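Local coordinates for protein mevalonate 3-kinase (Thermoplasma acidophilum, PDB 4RKS) that phosphorylates mevalonate at its 3-hydroxyl with ATP, yielding mevalonate 3-phosphate in an alternative mevalonate pathway to isoprenoids, at residues A[191-196]-A[241-246]; A[249-254]-A[282-287]. All coordinates share one frame; numbering follows the deposited sequence.

Interaction 1: residues A[191-196]-A[241-246]; sequences SGYSIV and NDIKGI
The CG2 methyl of Ile243 sits over one face of the Tyr193 ring. It stands 3.8 Å from the centroid of that ring and only 7° off its normal, a CH-pi contact centred on the face. The branch-point CB is displaced toward the hydroxyl end, 3.7 Å from Tyr193 CE1. CG1 lies anti to the carbonyl carbon (chi1 -56°), and the CD1 end beyond it leads away from the ring. Beta-branching thus lets one residue lay a methyl on the tyrosine and send the rest of its side chain elsewhere; it also touches Leu185.

The contact sets the start of helix 243-262 against the start of strand 193-199, which pairs antiparallel with strands 298-304 and 321-327 in this GHMP kinase.

Lys244, the next residue, approaches differently. Its chain passes at about a right angle to the tyrosine side chain and bends at its last torsion (chi4 67°), bringing the ammonium near the plane of the ring at its edge. There Lys244 NZ donates to Tyr193 OH over 3.2 Å, while Lys244 CG is 3.8 Å from the same OH. The stronger partner of the ammonium is Glu304, with which it forms a salt bridge, and Trp288 adds a cation-pi contact. A tyrosine suits this partly exposed position, offering a broad apolar face to the isoleucine and a hydroxyl at the ring's edge to the lysine.

The preceding helix 220-238 closes with a Schellman motif whose C-prime residue is Asn241, and Asp242 immediately serves as N-cap of the next. Asp242 OD1 accepts from Gly245 N at 3.0 Å, the donor standing well above the carboxylate plane; glycine, lacking a side chain, leaves room beside the carboxylate for OD2.

Interaction 2: residues A[249-254]-A[282-287]; sequences LAQEDT and LIRKDY
OE1 of Gln251 accepts a hydrogen bond from Tyr291 N while lying over one face of the Arg284 guanidinium. It comes within 3.4 Å of Arg284 NH2, but the angle is too poor for a hydrogen bond; the attraction is probably that of a carbonyl dipole for a delocalised positive charge. Gln251 NE2 lies 3.6 Å from Arg284 NH1, donor beside donor, an approach that offers no hydrogen bond. The two side chains arrive from opposite directions, and their amide and guanidinium planes are 63° apart, so this is no parallel stack. Gln251 reaches out almost fully extended, with CG anti to the backbone N (chi1 174°), whereas Arg284 bends at chi3. Long side chains are needed where even the nearest CA atoms, those of Gln251 and Arg284, are 12.7 Å apart. Arg284 NH2 is hydrogen-bonded to Asn289 OD1.

One residue earlier, Ala250 O takes two bonds from opposite faces of its plane: one from Thr254 N, at 2.8 Å, and one from Thr254 OG1. Threonine can thereby return its hydroxyl to its own helix. Strand 289-292 runs beside both partners, receiving Ala250 and Thr254 of helix 243-262 on Ile292, Gln251 on Ala290, and Ile283 of helix 271-283 on Asn289.

Helix 243-262 is common to both contacts, whose centres are 12 Å apart. Interaction 1 uses its first turn and interaction 2 the part just beyond, and both segments of interaction 1 precede those of interaction 2 in sequence. Segment 191-196 belongs to strand 193-199, while 282-287 leads from helix 271-283 into strand 289-292, and strand 298-304 pairs with both of these strands. Together the two contacts join one helix to strand 193-199 and to the end of helix 271-283. Both are structural contacts away from the annotated sites; the side chain of Gln251 is about 14 Å from bound (R)-mevalonate.

Interaction 1: residues A[191-196]-A[241-246]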
loop_
_atom_site.group_PDB
_atom_site.type_symbol
_atom_site.label_atom_id
_atom_site.label_comp_id
_atom_site.label_asym_id
_atom_site.label_seq_id
_atom_site.Cartn_x
_atom_site.Cartn_y
_atom_site.Cartn_z
ATOM N N SER A 191 10.500 -2.845 15.260
ATOM C CA SER A 191 11.937 -3.025 15.071
ATOM C C SER A 191 12.387 -4.457 15.406
ATOM O O SER A 191 13.420 -4.922 14.920
ATOM C CB SER A 191 12.713 -2.014 15.916
ATOM O OG SER A 191 12.369 -2.134 17.283
ATOM N N GLY A 192 11.609 -5.158 16.225
ATOM C CA GLY A 192 11.929 -6.532 16.566
ATOM C C GLY A 192 11.319 -7.520 15.588
ATOM O O GLY A 192 11.351 -8.729 15.813
ATOM N N TYR A 193 10.752 -7.016 14.495
ATOM C CA TYR A 193 10.047 -7.889 13.559
ATOM C C TYR A 193 10.516 -7.672 12.140
ATOM O O TYR A 193 10.986 -6.588 11.784
ATOM C CB TYR A 193 8.531 -7.674 13.665
ATOM C CG TYR A 193 8.006 -8.133 14.996
ATOM C CD1 TYR A 193 8.098 -7.313 16.116
ATOM C CD2 TYR A 193 7.448 -9.399 15.149
ATOM C CE1 TYR A 193 7.641 -7.737 17.352
ATOM C CE2 TYR A 193 6.983 -9.832 16.384
ATOM C CZ TYR A 193 7.085 -8.991 17.480
ATOM O OH TYR A 193 6.633 -9.394 18.711
ATOM N N SER A 194 10.414 -8.721 11.336
ATOM C CA SER A 194 10.709 -8.614 9.918
ATOM C C SER A 194 9.607 -9.300 9.148
ATOM O O SER A 194 8.831 -10.063 9.709
ATOM C CB SER A 194 12.067 -9.245 9.568
ATOM O OG SER A 194 13.100 -8.761 10.411
ATOM N N ILE A 195 9.551 -9.031 7.851
ATOM C CA ILE A 195 8.641 -9.748 6.980
ATOM C C ILE A 195 9.432 -10.412 5.866
ATOM O O ILE A 195 10.168 -9.744 5.129
ATOM C CB ILE A 195 7.564 -8.810 6.394
ATOM C CG1 ILE A 195 6.606 -8.367 7.508
ATOM C CG2 ILE A 195 6.783 -9.504 5.276
ATOM C CD1 ILE A 195 5.591 -7.324 7.082
ATOM N N VAL A 196 9.319 -11.731 5.753
ATOM C CA VAL A 196 9.907 -12.398 4.596
ATOM C C VAL A 196 8.850 -12.554 3.500
ATOM O O VAL A 196 7.841 -13.233 3.679
ATOM C CB VAL A 196 10.506 -13.777 4.953
ATOM C CG1 VAL A 196 11.184 -14.394 3.717
ATOM C CG2 VAL A 196 11.499 -13.630 6.085
ATOM N N ASN A 241 1.425 -2.444 22.349
ATOM C CA ASN A 241 2.396 -2.879 21.348
ATOM C C ASN A 241 2.337 -4.379 21.099
ATOM O O ASN A 241 3.376 -5.027 20.968
ATOM C CB ASN A 241 3.818 -2.479 21.768
ATOM C CG ASN A 241 4.000 -0.976 21.856
ATOM O OD1 ASN A 241 3.666 -0.251 20.925
ATOM N ND2 ASN A 241 4.523 -0.500 22.986
ATOM N N ASP A 242 1.125 -4.931 21.040
ATOM C CA ASP A 242 0.961 -6.366 20.817
ATOM C C ASP A 242 1.109 -6.666 19.338
ATOM O O ASP A 242 0.113 -6.884 18.639
ATOM C CB ASP A 242 -0.398 -6.864 21.326
ATOM C CG ASP A 242 -0.503 -8.386 21.314
ATOM O OD1 ASP A 242 0.449 -9.052 20.834
ATOM O OD2 ASP A 242 -1.536 -8.913 21.774
ATOM N N ILE A 243 2.350 -6.676 18.866
ATOM C CA ILE A 243 2.610 -6.836 17.443
ATOM C C ILE A 243 2.176 -8.222 16.955
ATOM O O ILE A 243 1.621 -8.344 15.870
ATOM C CB ILE A 243 4.091 -6.617 17.111
ATOM C CG1 ILE A 243 4.560 -5.244 17.612
ATOM C CG2 ILE A 243 4.303 -6.728 15.616
ATOM C CD1 ILE A 243 3.802 -4.078 17.005
ATOM N N LYS A 244 2.422 -9.261 17.756
ATOM C CA LYS A 244 1.978 -10.600 17.380
ATOM C C LYS A 244 0.463 -10.681 17.207
ATOM O O LYS A 244 -0.026 -11.329 16.283
ATOM C CB LYS A 244 2.449 -11.635 18.403
ATOM C CG LYS A 244 3.929 -11.982 18.273
ATOM C CD LYS A 244 4.288 -13.161 19.181
ATOM C CE LYS A 244 5.732 -13.574 19.019
ATOM N NZ LYS A 244 6.654 -12.522 19.518
ATOM N N GLY A 245 -0.283 -10.001 18.068
ATOM C CA GLY A 245 -1.733 -10.015 17.969
ATOM C C GLY A 245 -2.196 -9.373 16.675
ATOM O O GLY A 245 -3.105 -9.861 16.002
ATOM N N ILE A 246 -1.556 -8.273 16.318
ATOM C CA ILE A 246 -1.904 -7.565 15.099
ATOM C C ILE A 246 -1.675 -8.469 13.887
ATOM O O ILE A 246 -2.540 -8.563 13.014
ATOM C CB ILE A 246 -1.103 -6.237 14.993
ATOM C CG1 ILE A 246 -1.663 -5.222 16.002
ATOM C CG2 ILE A 246 -1.187 -5.638 13.600
ATOM C CD1 ILE A 246 -0.708 -4.040 16.286
#

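Interaction 2: residues A[249-254]-A[282-287]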
loop_
_atom_site.group_PDB
_atom_site.type_symbol
_atom_site.label_atom_id
_atom_site.label_comp_id
_atom_site.label_asym_id
_atom_site.label_seq_id
_atom_site.Cartn_x
_atom_site.Cartn_y
_atom_site.Cartn_z
ATOM N N LEU A 249 -4.053 -11.465 13.682
ATOM C CA LEU A 249 -5.348 -11.019 13.177
ATOM C C LEU A 249 -5.310 -10.768 11.662
ATOM O O LEU A 249 -6.266 -11.089 10.959
ATOM C CB LEU A 249 -5.800 -9.761 13.920
ATOM C CG LEU A 249 -7.176 -9.147 13.636
ATOM C CD1 LEU A 249 -7.638 -8.341 14.820
ATOM C CD2 LEU A 249 -7.112 -8.217 12.431
ATOM N N ALA A 250 -4.214 -10.195 11.175
ATOM C CA ALA A 250 -4.020 -9.989 9.749
ATOM C C ALA A 250 -4.130 -11.310 8.986
ATOM O O ALA A 250 -4.696 -11.346 7.899
ATOM C CB ALA A 250 -2.683 -9.341 9.481
ATOM N N GLN A 251 -3.593 -12.388 9.557
ATOM C CA GLN A 251 -3.695 -13.705 8.926
ATOM C C GLN A 251 -5.145 -14.198 8.915
ATOM O O GLN A 251 -5.595 -14.772 7.928
ATOM C CB GLN A 251 -2.794 -14.736 9.629
ATOM C CG GLN A 251 -2.986 -16.156 9.086
ATOM C CD GLN A 251 -1.956 -17.150 9.606
ATOM O OE1 GLN A 251 -0.759 -16.861 9.660
ATOM N NE2 GLN A 251 -2.421 -18.335 9.972
ATOM N N GLU A 252 -5.876 -13.972 10.002
ATOM C CA GLU A 252 -7.293 -14.349 10.045
ATOM C C GLU A 252 -8.110 -13.521 9.057
ATOM O O GLU A 252 -8.989 -14.047 8.382
ATOM C CB GLU A 252 -7.863 -14.190 11.452
ATOM C CG GLU A 252 -7.204 -15.098 12.471
ATOM C CD GLU A 252 -7.896 -15.068 13.820
ATOM O OE1 GLU A 252 -9.126 -15.287 13.862
ATOM O OE2 GLU A 252 -7.207 -14.824 14.837
ATOM N N ASP A 253 -7.807 -12.227 8.975
ATOM C CA ASP A 253 -8.436 -11.356 7.985
ATOM C C ASP A 253 -8.138 -11.831 6.568
ATOM O O ASP A 253 -9.025 -11.869 5.722
ATOM C CB ASP A 253 -7.971 -9.909 8.150
ATOM C CG ASP A 253 -8.894 -8.917 7.446
ATOM O OD1 ASP A 253 -9.960 -8.609 8.022
ATOM O OD2 ASP A 253 -8.559 -8.458 6.326
ATOM N N THR A 254 -6.879 -12.192 6.323
ATOM C CA THR A 254 -6.439 -12.708 5.027
ATOM C C THR A 254 -7.264 -13.935 4.622
ATOM O O THR A 254 -7.703 -14.051 3.479
ATOM C CB THR A 254 -4.929 -13.079 5.046
ATOM O OG1 THR A 254 -4.137 -11.887 5.047
ATOM C CG2 THR A 254 -4.547 -13.913 3.842
ATOM N N LEU A 282 3.252 -25.689 9.978
ATOM C CA LEU A 282 4.100 -26.678 10.636
ATOM C C LEU A 282 5.146 -26.022 11.533
ATOM O O LEU A 282 5.253 -26.347 12.711
ATOM C CB LEU A 282 4.787 -27.562 9.596
ATOM C CG LEU A 282 5.840 -28.547 10.118
ATOM C CD1 LEU A 282 5.213 -29.581 11.044
ATOM C CD2 LEU A 282 6.576 -29.222 8.962
ATOM N N ILE A 283 5.911 -25.086 10.981
ATOM C CA ILE A 283 6.971 -24.452 11.757
ATOM C C ILE A 283 6.444 -23.462 12.784
ATOM O O ILE A 283 7.198 -23.029 13.660
ATOM C CB ILE A 283 7.984 -23.740 10.853
ATOM C CG1 ILE A 283 7.285 -22.800 9.876
ATOM C CG2 ILE A 283 8.778 -24.759 10.076
ATOM C CD1 ILE A 283 8.245 -22.125 8.901
ATOM N N ARG A 284 5.157 -23.120 12.693
ATOM C CA ARG A 284 4.547 -22.200 13.658
ATOM C C ARG A 284 4.600 -22.801 15.058
ATOM O O ARG A 284 4.653 -22.082 16.056
ATOM C CB ARG A 284 3.100 -21.859 13.270
ATOM C CG ARG A 284 2.455 -20.767 14.133
ATOM C CD ARG A 284 1.257 -20.122 13.443
ATOM N NE ARG A 284 1.600 -19.616 12.116
ATOM C CZ ARG A 284 0.976 -19.961 10.994
ATOM N NH1 ARG A 284 -0.051 -20.808 11.030
ATOM N NH2 ARG A 284 1.372 -19.451 9.832
ATOM N N LYS A 285 4.599 -24.125 15.124
ATOM C CA LYS A 285 4.678 -24.824 16.403
ATOM C C LYS A 285 6.084 -24.716 16.994
ATOM O O LYS A 285 6.273 -24.873 18.198
ATOM C CB LYS A 285 4.273 -26.284 16.227
ATOM C CG LYS A 285 2.835 -26.466 15.752
ATOM C CD LYS A 285 2.531 -27.933 15.481
ATOM C CE LYS A 285 3.544 -28.536 14.509
ATOM N NZ LYS A 285 3.237 -29.955 14.164
ATOM N N ASP A 286 7.054 -24.418 16.132
ATOM C CA ASP A 286 8.458 -24.300 16.518
ATOM C C ASP A 286 8.819 -22.852 16.900
ATOM O O ASP A 286 9.355 -22.596 17.984
ATOM C CB ASP A 286 9.344 -24.817 15.370
ATOM C CG ASP A 286 10.835 -24.748 15.681
ATOM O OD1 ASP A 286 11.206 -24.590 16.856
ATOM O OD2 ASP A 286 11.638 -24.860 14.734
ATOM N N TYR A 287 8.531 -21.905 16.009
ATOM C CA TYR A 287 8.671 -20.498 16.345
ATOM C C TYR A 287 7.537 -19.695 15.711
ATOM O O TYR A 287 6.933 -20.132 14.739
ATOM C CB TYR A 287 10.038 -19.961 15.918
ATOM C CG TYR A 287 10.383 -20.055 14.440
ATOM C CD1 TYR A 287 10.967 -21.204 13.912
ATOM C CD2 TYR A 287 10.165 -18.974 13.582
ATOM C CE1 TYR A 287 11.304 -21.282 12.565
ATOM C CE2 TYR A 287 10.497 -19.042 12.241
ATOM C CZ TYR A 287 11.063 -20.199 11.735
ATOM O OH TYR A 287 11.392 -20.262 10.397
#